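Local coordinates for Non-structural protein 5 (Modoc virus, PDB 2WA2) that binds S-adenosylmethionine and, as the methyltransferase domain of a flavivirus NS5 protein, probably methylates the viral RNA cap at guanine N7 and ribose 2'-O, at residues E19-K24 with N195-D200; G157-N160 with V165-S168; W73-G78 with S97-S102. The protein carries 4 engineered substitutions. All coordinates share one frame; numbering follows the deposited sequence.

Contact 1: residues E19-K24 with N195-D200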
ATOM      1  N   GLU A  19     -16.595  -8.468   3.278  1.00 14.72           N
ATOM      2  CA  GLU A  19     -17.641  -7.664   3.878  1.00 17.16           C
ATOM      3  C   GLU A  19     -18.071  -8.228   5.212  1.00 14.86           C
ATOM      4  O   GLU A  19     -18.434  -7.467   6.106  1.00 14.20           O
ATOM      5  CB  GLU A  19     -18.872  -7.544   2.969  1.00 17.46           C
ATOM      6  CG  GLU A  19     -18.768  -6.436   1.927  1.00 22.56           C
ATOM      7  CD  GLU A  19     -19.841  -6.556   0.840  1.00 23.14           C
ATOM      8  OE1 GLU A  19     -20.955  -7.096   1.122  1.00 31.97           O
ATOM      9  OE2 GLU A  19     -19.555  -6.125  -0.302  1.00 29.89           O
ATOM     10  N   ILE A  20     -18.121  -9.559   5.306  1.00 13.45           N
ATOM     11  CA  ILE A  20     -18.381 -10.234   6.589  1.00 12.31           C
ATOM     12  C   ILE A  20     -17.307  -9.866   7.617  1.00 11.85           C
ATOM     13  O   ILE A  20     -17.625  -9.433   8.744  1.00 11.18           O
ATOM     14  CB  ILE A  20     -18.472 -11.766   6.427  1.00 11.80           C
ATOM     15  CG1 ILE A  20     -19.717 -12.139   5.607  1.00 12.53           C
ATOM     16  CG2 ILE A  20     -18.480 -12.460   7.819  1.00 11.85           C
ATOM     17  CD1 ILE A  20     -19.709 -13.662   5.158  1.00 12.72           C
ATOM     18  N   TRP A  21     -16.036  -9.983   7.200  1.00 10.72           N
ATOM     19  CA  TRP A  21     -14.893  -9.591   8.027  1.00  9.48           C
ATOM     20  C   TRP A  21     -15.067  -8.157   8.506  1.00 10.30           C
ATOM     21  O   TRP A  21     -14.942  -7.891   9.711  1.00  8.72           O
ATOM     22  CB  TRP A  21     -13.552  -9.772   7.286  1.00 10.39           C
ATOM     23  CG  TRP A  21     -12.406  -9.051   7.995  1.00  9.73           C
ATOM     24  CD1 TRP A  21     -11.669  -9.519   9.032  1.00 10.77           C
ATOM     25  CD2 TRP A  21     -11.910  -7.726   7.702  1.00 11.00           C
ATOM     26  NE1 TRP A  21     -10.725  -8.557   9.412  1.00 10.95           N
ATOM     27  CE2 TRP A  21     -10.876  -7.449   8.629  1.00 10.68           C
ATOM     28  CE3 TRP A  21     -12.258  -6.731   6.759  1.00 10.60           C
ATOM     29  CZ2 TRP A  21     -10.163  -6.228   8.627  1.00 12.12           C
ATOM     30  CZ3 TRP A  21     -11.559  -5.511   6.773  1.00 10.76           C
ATOM     31  CH2 TRP A  21     -10.516  -5.279   7.697  1.00 11.69           C
ATOM     32  N   LYS A  22     -15.422  -7.249   7.594  1.00  9.99           N
ATOM     33  CA  LYS A  22     -15.560  -5.836   7.984  1.00 11.29           C
ATOM     34  C   LYS A  22     -16.658  -5.610   9.047  1.00 11.70           C
ATOM     35  O   LYS A  22     -16.475  -4.853  10.011  1.00 11.13           O
ATOM     36  CB  LYS A  22     -15.853  -4.975   6.768  1.00 10.77           C
ATOM     37  CG  LYS A  22     -15.797  -3.473   7.050  1.00 10.90           C
ATOM     38  CD  LYS A  22     -14.339  -3.028   7.143  1.00 15.64           C
ATOM     39  CE  LYS A  22     -14.232  -1.584   7.328  1.00 16.90           C
ATOM     40  NZ  LYS A  22     -12.794  -1.168   7.431  1.00 12.98           N
ATOM     41  N   ARG A  23     -17.809  -6.221   8.822  1.00 12.88           N
ATOM     42  CA  ARG A  23     -18.964  -6.032   9.714  1.00 14.72           C
ATOM     43  C   ARG A  23     -18.654  -6.661  11.068  1.00 13.69           C
ATOM     44  O   ARG A  23     -18.920  -6.072  12.120  1.00 14.17           O
ATOM     45  CB  ARG A  23     -20.220  -6.616   9.083  1.00 13.99           C
ATOM     46  CG  ARG A  23     -20.814  -5.671   8.022  1.00 16.15           C
ATOM     47  CD  ARG A  23     -22.196  -6.128   7.506  1.00 19.51           C
ATOM     48  NE  ARG A  23     -22.790  -5.019   6.753  1.00 32.42           N
ATOM     49  CZ  ARG A  23     -23.792  -5.103   5.869  1.00 36.63           C
ATOM     50  NH1 ARG A  23     -24.362  -6.274   5.560  1.00 37.31           N
ATOM     51  NH2 ARG A  23     -24.217  -3.988   5.272  1.00 37.74           N
ATOM     52  N   LYS A  24     -18.004  -7.820  11.036  1.00 13.59           N
ATOM     53  CA  LYS A  24     -17.558  -8.464  12.283  1.00 12.36           C
ATOM     54  C   LYS A  24     -16.492  -7.639  13.008  1.00 11.96           C
ATOM     55  O   LYS A  24     -16.546  -7.465  14.218  1.00 11.66           O
ATOM     56  CB  LYS A  24     -17.051  -9.894  12.009  1.00 12.61           C
ATOM     57  CG  LYS A  24     -18.183 -10.869  11.642  1.00 11.69           C
ATOM     58  CD  LYS A  24     -17.704 -12.300  11.364  1.00 13.80           C
ATOM     59  CE  LYS A  24     -17.175 -12.982  12.584  1.00 16.86           C
ATOM     60  NZ  LYS A  24     -18.251 -13.627  13.319  1.00 17.84           N
ATOM     61  N   ASN A 195      -8.787  -1.621   0.434  1.00  9.52           N
ATOM     62  CA  ASN A 195      -9.899  -2.569   0.397  1.00 10.14           C
ATOM     63  C   ASN A 195      -9.791  -3.337  -0.905  1.00 10.55           C
ATOM     64  O   ASN A 195     -10.270  -2.840  -1.945  1.00 11.42           O
ATOM     65  CB  ASN A 195     -11.243  -1.817   0.437  1.00  9.28           C
ATOM     66  CG  ASN A 195     -12.461  -2.723   0.222  1.00 11.62           C
ATOM     67  OD1 ASN A 195     -12.341  -3.880  -0.199  1.00 14.06           O
ATOM     68  ND2 ASN A 195     -13.652  -2.195   0.517  1.00 12.57           N
ATOM     69  N   PRO A 196      -9.156  -4.524  -0.865  1.00 10.07           N
ATOM     70  CA  PRO A 196      -8.962  -5.324  -2.066  1.00 10.48           C
ATOM     71  C   PRO A 196     -10.095  -6.312  -2.360  1.00 11.55           C
ATOM     72  O   PRO A 196     -10.034  -6.956  -3.395  1.00 11.00           O
ATOM     73  CB  PRO A 196      -7.691  -6.115  -1.732  1.00 10.00           C
ATOM     74  CG  PRO A 196      -7.822  -6.382  -0.273  1.00 10.24           C
ATOM     75  CD  PRO A 196      -8.491  -5.137   0.308  1.00  9.80           C
ATOM     76  N   TYR A 197     -11.091  -6.433  -1.474  1.00 11.44           N
ATOM     77  CA  TYR A 197     -12.169  -7.432  -1.682  1.00 13.46           C
ATOM     78  C   TYR A 197     -13.417  -6.896  -2.369  1.00 14.43           C
ATOM     79  O   TYR A 197     -14.265  -7.663  -2.811  1.00 16.02           O
ATOM     80  CB  TYR A 197     -12.555  -8.119  -0.373  1.00 13.33           C
ATOM     81  CG  TYR A 197     -12.906  -7.149   0.721  1.00 12.12           C
ATOM     82  CD1 TYR A 197     -14.194  -6.632   0.843  1.00 14.93           C
ATOM     83  CD2 TYR A 197     -11.951  -6.770   1.644  1.00 13.40           C
ATOM     84  CE1 TYR A 197     -14.509  -5.742   1.849  1.00 14.34           C
ATOM     85  CE2 TYR A 197     -12.247  -5.896   2.656  1.00 10.66           C
ATOM     86  CZ  TYR A 197     -13.511  -5.377   2.743  1.00 13.30           C
ATOM     87  OH  TYR A 197     -13.779  -4.483   3.743  1.00 11.56           O
ATOM     88  N   SER A 198     -13.525  -5.586  -2.475  1.00 15.25           N
ATOM     89  CA  SER A 198     -14.639  -4.968  -3.161  1.00 16.95           C
ATOM     90  C   SER A 198     -14.622  -5.403  -4.643  1.00 16.96           C
ATOM     91  O   SER A 198     -13.551  -5.458  -5.272  1.00 15.51           O
ATOM     92  CB  SER A 198     -14.518  -3.451  -3.006  1.00 17.62           C
ATOM     93  OG  SER A 198     -15.137  -2.763  -4.066  1.00 23.11           O
ATOM     94  N   CYS A 199     -15.791  -5.728  -5.193  1.00 18.63           N
ATOM     95  CA  CYS A 199     -15.839  -6.181  -6.574  1.00 18.91           C
ATOM     96  C   CYS A 199     -15.244  -5.177  -7.559  1.00 17.92           C
ATOM     97  O   CYS A 199     -14.474  -5.585  -8.420  1.00 17.49           O
ATOM     98  CB  CYS A 199     -17.241  -6.608  -7.017  1.00 20.05           C
ATOM     99  SG  CYS A 199     -17.160  -7.274  -8.735  1.00 25.20           S
ATOM    100  N   ASP A 200     -15.591  -3.886  -7.450  1.00 16.64           N
ATOM    101  CA  ASP A 200     -15.020  -2.883  -8.363  1.00 17.13           C
ATOM    102  C   ASP A 200     -13.496  -2.808  -8.283  1.00 15.54           C
ATOM    103  O   ASP A 200     -12.803  -2.642  -9.304  1.00 15.05           O
ATOM    104  CB  ASP A 200     -15.637  -1.477  -8.194  1.00 18.44           C
ATOM    105  CG  ASP A 200     -15.638  -0.983  -6.762  1.00 22.64           C
ATOM    106  OD1 ASP A 200     -14.982  -1.592  -5.878  1.00 26.69           O
ATOM    107  OD2 ASP A 200     -16.306   0.059  -6.515  1.00 28.09           O
TER
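Tyr197 meets Glu19, Trp21 and Lys22 in a buried packing contact that docks the N-terminal helix 14-27 against the turn between strand 188-193 and helix 199-212. One phenol ring supplies nearly all of the surface given by 195-200. Its hydroxyl abuts two side chains of the helix: Tyr197 OH lies 3.7 Å from Lys22 CB, and the same oxygen reaches the indole edge near the plane of that ring, 3.9 Å from Trp21 CZ3. Both side chains run across the tyrosine at about a right angle. Nearer the start of the helix, Tyr197 CE1 comes to 3.7 Å from the backbone N of Glu19. The touch is by van der Waals packing, and the lysine passes its aliphatic part along the hydroxyl while its ammonium goes on to Asn160 O and Glu166 OE1.

The phenol is backed from its own segment. A chi1 of 53° sets Tyr197 CG between the backbone N and the carbonyl carbon, which turns the ring back over the Asn195 amide; Asn195 OD1 stands 3.2 Å from the plane of the Tyr197 ring, over its centre. That oxygen also takes a bond from Ser198 N at 3.1 Å and a weak one from Tyr197 N, tying the turn down just ahead of helix 199-212, whose N-cap position Ser198 occupies. His227 meets the Trp21 ring edge-to-face and touches the Tyr197 ring as well. An Asx motif thus underlies the tyrosine that joins the N-terminal helical extension, characteristic of flavivirus NS5 methyltransferases, to the FtsJ-like core.

Contact 2: residues G157-N160 with V165-S168. With SO4 (sulfate ion), chain D.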
ATOM      1  N   GLY A 157      -4.139   5.183   1.845  1.00 15.26           N
ATOM      2  CA  GLY A 157      -5.351   4.439   2.167  1.00 16.66           C
ATOM      3  C   GLY A 157      -5.474   4.469   3.668  1.00 17.16           C
ATOM      4  O   GLY A 157      -4.696   3.827   4.376  1.00 19.02           O
ATOM      5  N   GLU A 158      -6.399   5.284   4.164  1.00 16.72           N
ATOM      6  CA  GLU A 158      -6.678   5.345   5.594  1.00 17.80           C
ATOM      7  C   GLU A 158      -7.905   4.478   5.904  1.00 15.50           C
ATOM      8  O   GLU A 158      -8.948   4.667   5.320  1.00 15.03           O
ATOM      9  CB  GLU A 158      -6.932   6.810   6.003  1.00 18.01           C
ATOM     10  CG  GLU A 158      -7.271   7.043   7.499  1.00 21.33           C
ATOM     11  CD  GLU A 158      -7.447   8.543   7.858  1.00 23.71           C
ATOM     12  OE1 GLU A 158      -7.324   9.425   6.962  1.00 32.70           O
ATOM     13  OE2 GLU A 158      -7.717   8.843   9.042  1.00 31.71           O
ATOM     14  N   SER A 159      -7.767   3.547   6.839  1.00 14.32           N
ATOM     15  CA  SER A 159      -8.892   2.732   7.280  1.00 14.16           C
ATOM     16  C   SER A 159     -10.110   3.587   7.645  1.00 13.94           C
ATOM     17  O   SER A 159      -9.971   4.674   8.203  1.00 13.47           O
ATOM     18  CB  SER A 159      -8.496   1.837   8.435  1.00 15.20           C
ATOM     19  OG  SER A 159      -7.531   0.926   7.960  1.00 16.61           O
ATOM     20  N   ASN A 160     -11.270   3.090   7.230  1.00 13.02           N
ATOM     21  CA  ASN A 160     -12.572   3.696   7.507  1.00 13.21           C
ATOM     22  C   ASN A 160     -13.567   2.588   7.814  1.00 12.15           C
ATOM     23  O   ASN A 160     -13.531   1.529   7.138  1.00 11.95           O
ATOM     24  CB  ASN A 160     -13.059   4.453   6.287  1.00 11.70           C
ATOM     25  CG  ASN A 160     -14.222   5.356   6.601  1.00 12.60           C
ATOM     26  OD1 ASN A 160     -15.366   4.921   6.577  1.00 14.51           O
ATOM     27  ND2 ASN A 160     -13.929   6.637   6.928  1.00 13.21           N
ATOM     28  N   VAL A 165     -16.678   3.387   1.503  1.00 12.89           N
ATOM     29  CA  VAL A 165     -15.758   4.528   1.535  1.00 13.31           C
ATOM     30  C   VAL A 165     -14.328   4.080   1.194  1.00 12.30           C
ATOM     31  O   VAL A 165     -13.625   4.733   0.419  1.00 12.89           O
ATOM     32  CB  VAL A 165     -15.765   5.263   2.919  1.00 13.19           C
ATOM     33  CG1 VAL A 165     -14.670   6.321   2.997  1.00 13.91           C
ATOM     34  CG2 VAL A 165     -17.131   5.880   3.204  1.00 15.00           C
ATOM     35  N   GLU A 166     -13.889   2.987   1.813  1.00 11.71           N
ATOM     36  CA  GLU A 166     -12.566   2.428   1.525  1.00 11.49           C
ATOM     37  C   GLU A 166     -12.430   1.989   0.055  1.00 11.05           C
ATOM     38  O   GLU A 166     -11.372   2.231  -0.553  1.00 11.60           O
ATOM     39  CB  GLU A 166     -12.251   1.263   2.459  1.00 10.75           C
ATOM     40  CG  GLU A 166     -12.123   1.663   3.923  1.00 11.53           C
ATOM     41  CD  GLU A 166     -11.746   0.496   4.829  1.00 13.50           C
ATOM     42  OE1 GLU A 166     -12.239  -0.627   4.583  1.00 20.64           O
ATOM     43  OE2 GLU A 166     -10.974   0.696   5.771  1.00 12.38           O
ATOM     44  N   ALA A 167     -13.452   1.305  -0.473  1.00 11.18           N
ATOM     45  CA  ALA A 167     -13.485   0.959  -1.942  1.00 12.75           C
ATOM     46  C   ALA A 167     -13.305   2.191  -2.828  1.00 13.97           C
ATOM     47  O   ALA A 167     -12.506   2.179  -3.758  1.00 13.25           O
ATOM     48  CB  ALA A 167     -14.777   0.230  -2.302  1.00 12.95           C
ATOM     49  N   SER A 168     -14.027   3.270  -2.527  1.00 14.03           N
ATOM     50  CA  SER A 168     -13.946   4.479  -3.364  1.00 14.51           C
ATOM     51  C   SER A 168     -12.554   5.084  -3.337  1.00 13.10           C
ATOM     52  O   SER A 168     -12.009   5.462  -4.382  1.00 13.33           O
ATOM     53  CB  SER A 168     -14.974   5.528  -2.877  1.00 15.30           C
ATOM     54  OG  SER A 168     -16.244   5.110  -3.320  1.00 22.67           O
TER
HETATM   55  S   SO4 D1249      -7.149   8.297   2.300  1.00 54.43           S
HETATM   56  O1  SO4 D1249      -7.587   6.936   2.619  1.00 53.60           O
HETATM   57  O2  SO4 D1249      -7.161   8.445   0.837  1.00 54.80           O
HETATM   58  O3  SO4 D1249      -8.065   9.259   2.929  1.00 54.82           O
HETATM   59  O4  SO4 D1249      -5.795   8.542   2.810  1.00 52.82           O
HETATM   60  O   HOH W   1      -9.169  -0.926   6.797  1.00 11.32           O
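Asn160 and Glu166 carry most of the buried surface, with Val165 beside them. The Glu166 carboxylate reaches from helix 163-183 to the loop backbone, where Asn160 N donates to Glu166 OE2 at 2.8 Å in a nearly straight bond (172°). The N-H arrives on the anti side of that oxygen, 35° out of the carboxylate plane. Glu166 OE2 also accepts a hydrogen bond from a water at 2.6 Å, and this water bonds in turn to Ser159 OG. Asn160 O lies only 3.0 Å from Glu166 OE2, acceptor against acceptor; Lys22, bound to both Asn160 O and Glu166 OE1, probably relieves the repulsion.

The Asn160 side chain folds over Val165 and crosses it at about a right angle. With CG anti to the backbone N (chi1 -167°), Asn160 CG lies 3.8 Å from Val165 CG1, while OD1 accepts from Thr162 N in an Asx turn.

At the other end of the loop Glu158 N holds a sulfate, probably from the crystallisation liquor, donating to its O1 at 2.6 Å, and Gly157 O accepts from Lys192. Glu166 thus ties to its helix the beta-to-alpha connection that follows strand 151-154 of the Rossmann-like fold, beside the S-adenosylmethionine site.

Contact 3: residues W73-G78 with S97-S102; sequences WIDERG and SYYAAS
Tyr99 brings the outer edge of its ring up to the Asp75 side chain, its CE2 corner 4.0 Å from Asp75 CB, and its hydroxyl donates to Asp75 OD2 at 2.7 Å. The carboxylate oxygen lies in the plane of the phenol ring and accepts through its anti lone pair, the one turned away from OD1. The two flat groups stand almost upright to each other, 81° apart. Each side chain leaves its helix with CG trans to the backbone N (chi1 -177° for Asp75, -178° for Tyr99), which aims the two at each other from helices whose nearest CA atoms, those of Asp75 and Ala100, are 9.6 Å apart. Glu76 adds a looser approach, with OE2 3.7 Å from Tyr99 OH and no bond between them.

Gly78, at positive phi, leaves the helix in a Schellman motif, with Gly78 N bonded to Asp75 O. Tyr99 also rests on Leu71 and Ala72 of helix 66-76 and on Leu82 in the following loop. Helix 95-101, which forms the crossover from strand 86-89 to its parallel neighbour 106-112, packs Ala100 and Ala101 on Val109 of the latter strand.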
ATOM      1  N   TRP A  73       9.974  -5.821   4.203  1.00 18.45           N
ATOM      2  CA  TRP A  73       9.456  -7.158   4.000  1.00 18.86           C
ATOM      3  C   TRP A  73       9.159  -7.429   2.535  1.00 19.09           C
ATOM      4  O   TRP A  73       9.599  -8.448   1.999  1.00 19.08           O
ATOM      5  CB  TRP A  73       8.208  -7.407   4.855  1.00 19.42           C
ATOM      6  CG  TRP A  73       7.770  -8.861   4.880  1.00 19.69           C
ATOM      7  CD1 TRP A  73       8.120  -9.808   5.820  1.00 20.93           C
ATOM      8  CD2 TRP A  73       6.933  -9.534   3.923  1.00 18.29           C
ATOM      9  NE1 TRP A  73       7.531 -11.016   5.507  1.00 21.10           N
ATOM     10  CE2 TRP A  73       6.808 -10.881   4.347  1.00 19.16           C
ATOM     11  CE3 TRP A  73       6.276  -9.131   2.743  1.00 16.87           C
ATOM     12  CZ2 TRP A  73       6.044 -11.830   3.642  1.00 18.52           C
ATOM     13  CZ3 TRP A  73       5.503 -10.074   2.046  1.00 20.10           C
ATOM     14  CH2 TRP A  73       5.405 -11.420   2.501  1.00 19.70           C
ATOM     15  N   ILE A  74       8.399  -6.540   1.895  1.00 18.88           N
ATOM     16  CA  ILE A  74       8.091  -6.653   0.473  1.00 18.40           C
ATOM     17  C   ILE A  74       9.378  -6.666  -0.377  1.00 19.30           C
ATOM     18  O   ILE A  74       9.484  -7.427  -1.350  1.00 18.52           O
ATOM     19  CB  ILE A  74       7.177  -5.505   0.009  1.00 18.32           C
ATOM     20  CG1 ILE A  74       5.824  -5.560   0.762  1.00 18.28           C
ATOM     21  CG2 ILE A  74       7.035  -5.493  -1.553  1.00 16.90           C
ATOM     22  CD1 ILE A  74       4.949  -4.339   0.537  1.00 18.25           C
ATOM     23  N   ASP A  75      10.339  -5.819  -0.002  1.00 20.59           N
ATOM     24  CA  ASP A  75      11.579  -5.681  -0.781  1.00 22.12           C
ATOM     25  C   ASP A  75      12.388  -6.969  -0.711  1.00 23.52           C
ATOM     26  O   ASP A  75      12.876  -7.453  -1.738  1.00 23.45           O
ATOM     27  CB  ASP A  75      12.407  -4.505  -0.275  1.00 22.29           C
ATOM     28  CG  ASP A  75      13.663  -4.273  -1.093  1.00 22.73           C
ATOM     29  OD1 ASP A  75      13.699  -4.644  -2.291  1.00 22.89           O
ATOM     30  OD2 ASP A  75      14.616  -3.711  -0.519  1.00 23.04           O
ATOM     31  N   GLU A  76      12.507  -7.513   0.498  1.00 25.24           N
ATOM     32  CA  GLU A  76      13.280  -8.735   0.747  1.00 27.52           C
ATOM     33  C   GLU A  76      12.633  -9.956   0.122  1.00 27.26           C
ATOM     34  O   GLU A  76      13.314 -10.932  -0.176  1.00 28.33           O
ATOM     35  CB  GLU A  76      13.499  -8.943   2.259  1.00 28.12           C
ATOM     36  CG  GLU A  76      14.803  -8.294   2.784  1.00 32.43           C
ATOM     37  CD  GLU A  76      14.633  -7.426   4.037  1.00 36.07           C
ATOM     38  OE1 GLU A  76      14.101  -7.915   5.064  1.00 38.50           O
ATOM     39  OE2 GLU A  76      15.064  -6.247   3.996  1.00 39.40           O
ATOM     40  N   ARG A  77      11.322  -9.912  -0.077  1.00 27.64           N
ATOM     41  CA  ARG A  77      10.617 -10.997  -0.758  1.00 27.99           C
ATOM     42  C   ARG A  77      10.722 -10.895  -2.277  1.00 26.91           C
ATOM     43  O   ARG A  77      10.239 -11.781  -2.980  1.00 28.29           O
ATOM     44  CB  ARG A  77       9.137 -11.027  -0.367  1.00 28.60           C
ATOM     45  CG  ARG A  77       8.882 -11.230   1.108  1.00 32.11           C
ATOM     46  CD  ARG A  77       9.041 -12.686   1.519  1.00 34.96           C
ATOM     47  NE  ARG A  77       9.461 -12.884   2.911  1.00 36.96           N
ATOM     48  CZ  ARG A  77      10.080 -11.985   3.679  1.00 38.66           C
ATOM     49  NH1 ARG A  77      10.379 -10.770   3.230  1.00 36.44           N
ATOM     50  NH2 ARG A  77      10.409 -12.318   4.916  1.00 39.95           N
ATOM     51  N   GLY A  78      11.333  -9.824  -2.782  1.00 25.62           N
ATOM     52  CA  GLY A  78      11.365  -9.557  -4.223  1.00 23.38           C
ATOM     53  C   GLY A  78      10.057  -9.030  -4.798  1.00 22.09           C
ATOM     54  O   GLY A  78       9.802  -9.176  -5.996  1.00 22.00           O
ATOM     55  N   SER A  97      10.345   6.481   2.030  1.00 17.09           N
ATOM     56  CA  SER A  97      11.309   7.274   1.279  1.00 17.29           C
ATOM     57  C   SER A  97      12.720   7.078   1.833  1.00 17.82           C
ATOM     58  O   SER A  97      13.675   6.935   1.070  1.00 18.20           O
ATOM     59  CB  SER A  97      10.901   8.746   1.322  1.00 17.55           C
ATOM     60  OG  SER A  97       9.844   8.955   0.399  1.00 19.80           O
ATOM     61  N   TYR A  98      12.828   7.047   3.156  1.00 18.06           N
ATOM     62  CA  TYR A  98      14.097   6.814   3.848  1.00 20.02           C
ATOM     63  C   TYR A  98      14.540   5.379   3.650  1.00 20.14           C
ATOM     64  O   TYR A  98      15.734   5.106   3.517  1.00 21.07           O
ATOM     65  CB  TYR A  98      13.986   7.155   5.330  1.00 20.50           C
ATOM     66  CG  TYR A  98      14.064   8.641   5.595  1.00 23.61           C
ATOM     67  CD1 TYR A  98      15.258   9.344   5.387  1.00 25.39           C
ATOM     68  CD2 TYR A  98      12.954   9.348   6.039  1.00 24.17           C
ATOM     69  CE1 TYR A  98      15.330  10.720   5.599  1.00 27.39           C
ATOM     70  CE2 TYR A  98      13.028  10.724   6.281  1.00 24.52           C
ATOM     71  CZ  TYR A  98      14.207  11.397   6.047  1.00 24.83           C
ATOM     72  OH  TYR A  98      14.264  12.752   6.266  1.00 25.64           O
ATOM     73  N   TYR A  99      13.581   4.456   3.611  1.00 19.75           N
ATOM     74  CA  TYR A  99      13.931   3.094   3.271  1.00 19.66           C
ATOM     75  C   TYR A  99      14.493   3.021   1.855  1.00 20.41           C
ATOM     76  O   TYR A  99      15.605   2.519   1.652  1.00 21.04           O
ATOM     77  CB  TYR A  99      12.771   2.107   3.468  1.00 19.74           C
ATOM     78  CG  TYR A  99      13.232   0.713   3.150  1.00 18.61           C
ATOM     79  CD1 TYR A  99      13.989  -0.019   4.070  1.00 19.40           C
ATOM     80  CD2 TYR A  99      12.994   0.153   1.903  1.00 19.43           C
ATOM     81  CE1 TYR A  99      14.462  -1.307   3.754  1.00 19.90           C
ATOM     82  CE2 TYR A  99      13.452  -1.136   1.579  1.00 19.24           C
ATOM     83  CZ  TYR A  99      14.194  -1.846   2.504  1.00 18.77           C
ATOM     84  OH  TYR A  99      14.631  -3.110   2.152  1.00 19.46           O
ATOM     85  N   ALA A 100      13.732   3.532   0.881  1.00 20.81           N
ATOM     86  CA  ALA A 100      14.143   3.541  -0.504  1.00 21.64           C
ATOM     87  C   ALA A 100      15.505   4.217  -0.680  1.00 22.69           C
ATOM     88  O   ALA A 100      16.336   3.715  -1.409  1.00 23.37           O
ATOM     89  CB  ALA A 100      13.093   4.239  -1.370  1.00 21.74           C
ATOM     90  N   ALA A 101      15.710   5.352  -0.012  1.00 23.02           N
ATOM     91  CA  ALA A 101      16.940   6.143  -0.159  1.00 23.92           C
ATOM     92  C   ALA A 101      18.215   5.421   0.328  1.00 25.04           C
ATOM     93  O   ALA A 101      19.350   5.780  -0.068  1.00 25.10           O
ATOM     94  CB  ALA A 101      16.791   7.503   0.532  1.00 23.59           C
ATOM     95  N   SER A 102      18.033   4.415   1.177  1.00 25.43           N
ATOM     96  CA  SER A 102      19.152   3.610   1.657  1.00 27.09           C
ATOM     97  C   SER A 102      19.502   2.404   0.765  1.00 26.92           C
ATOM     98  O   SER A 102      20.494   1.711   1.026  1.00 27.37           O
ATOM     99  CB  SER A 102      18.907   3.169   3.101  1.00 26.96           C
ATOM    100  OG  SER A 102      17.867   2.204   3.151  1.00 29.13           O
TER

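Overall arrangement
Contacts 1 and 2 adjoin, their centres 11 Å apart, and are joined through Lys22: its NZ lies 2.8 Å from Asn160 O, a probable hydrogen bond, and 3.0 Å from Glu166 OE1, a salt bridge. Ala167 CB adds packing at 3.5 Å from Ser198 OG. Contact 3 stands on the opposite side of the chain's centre, 28 Å from contact 1 and 25 Å from contact 2, centre to centre, and touches neither. In sequence, contact 1 closes a long loop that encloses the other two in series. Both inner contacts lie near the S-adenosylmethionine without these side chains touching it: that of Glu158 is about 6 Å away and that of Tyr99 about 8 Å.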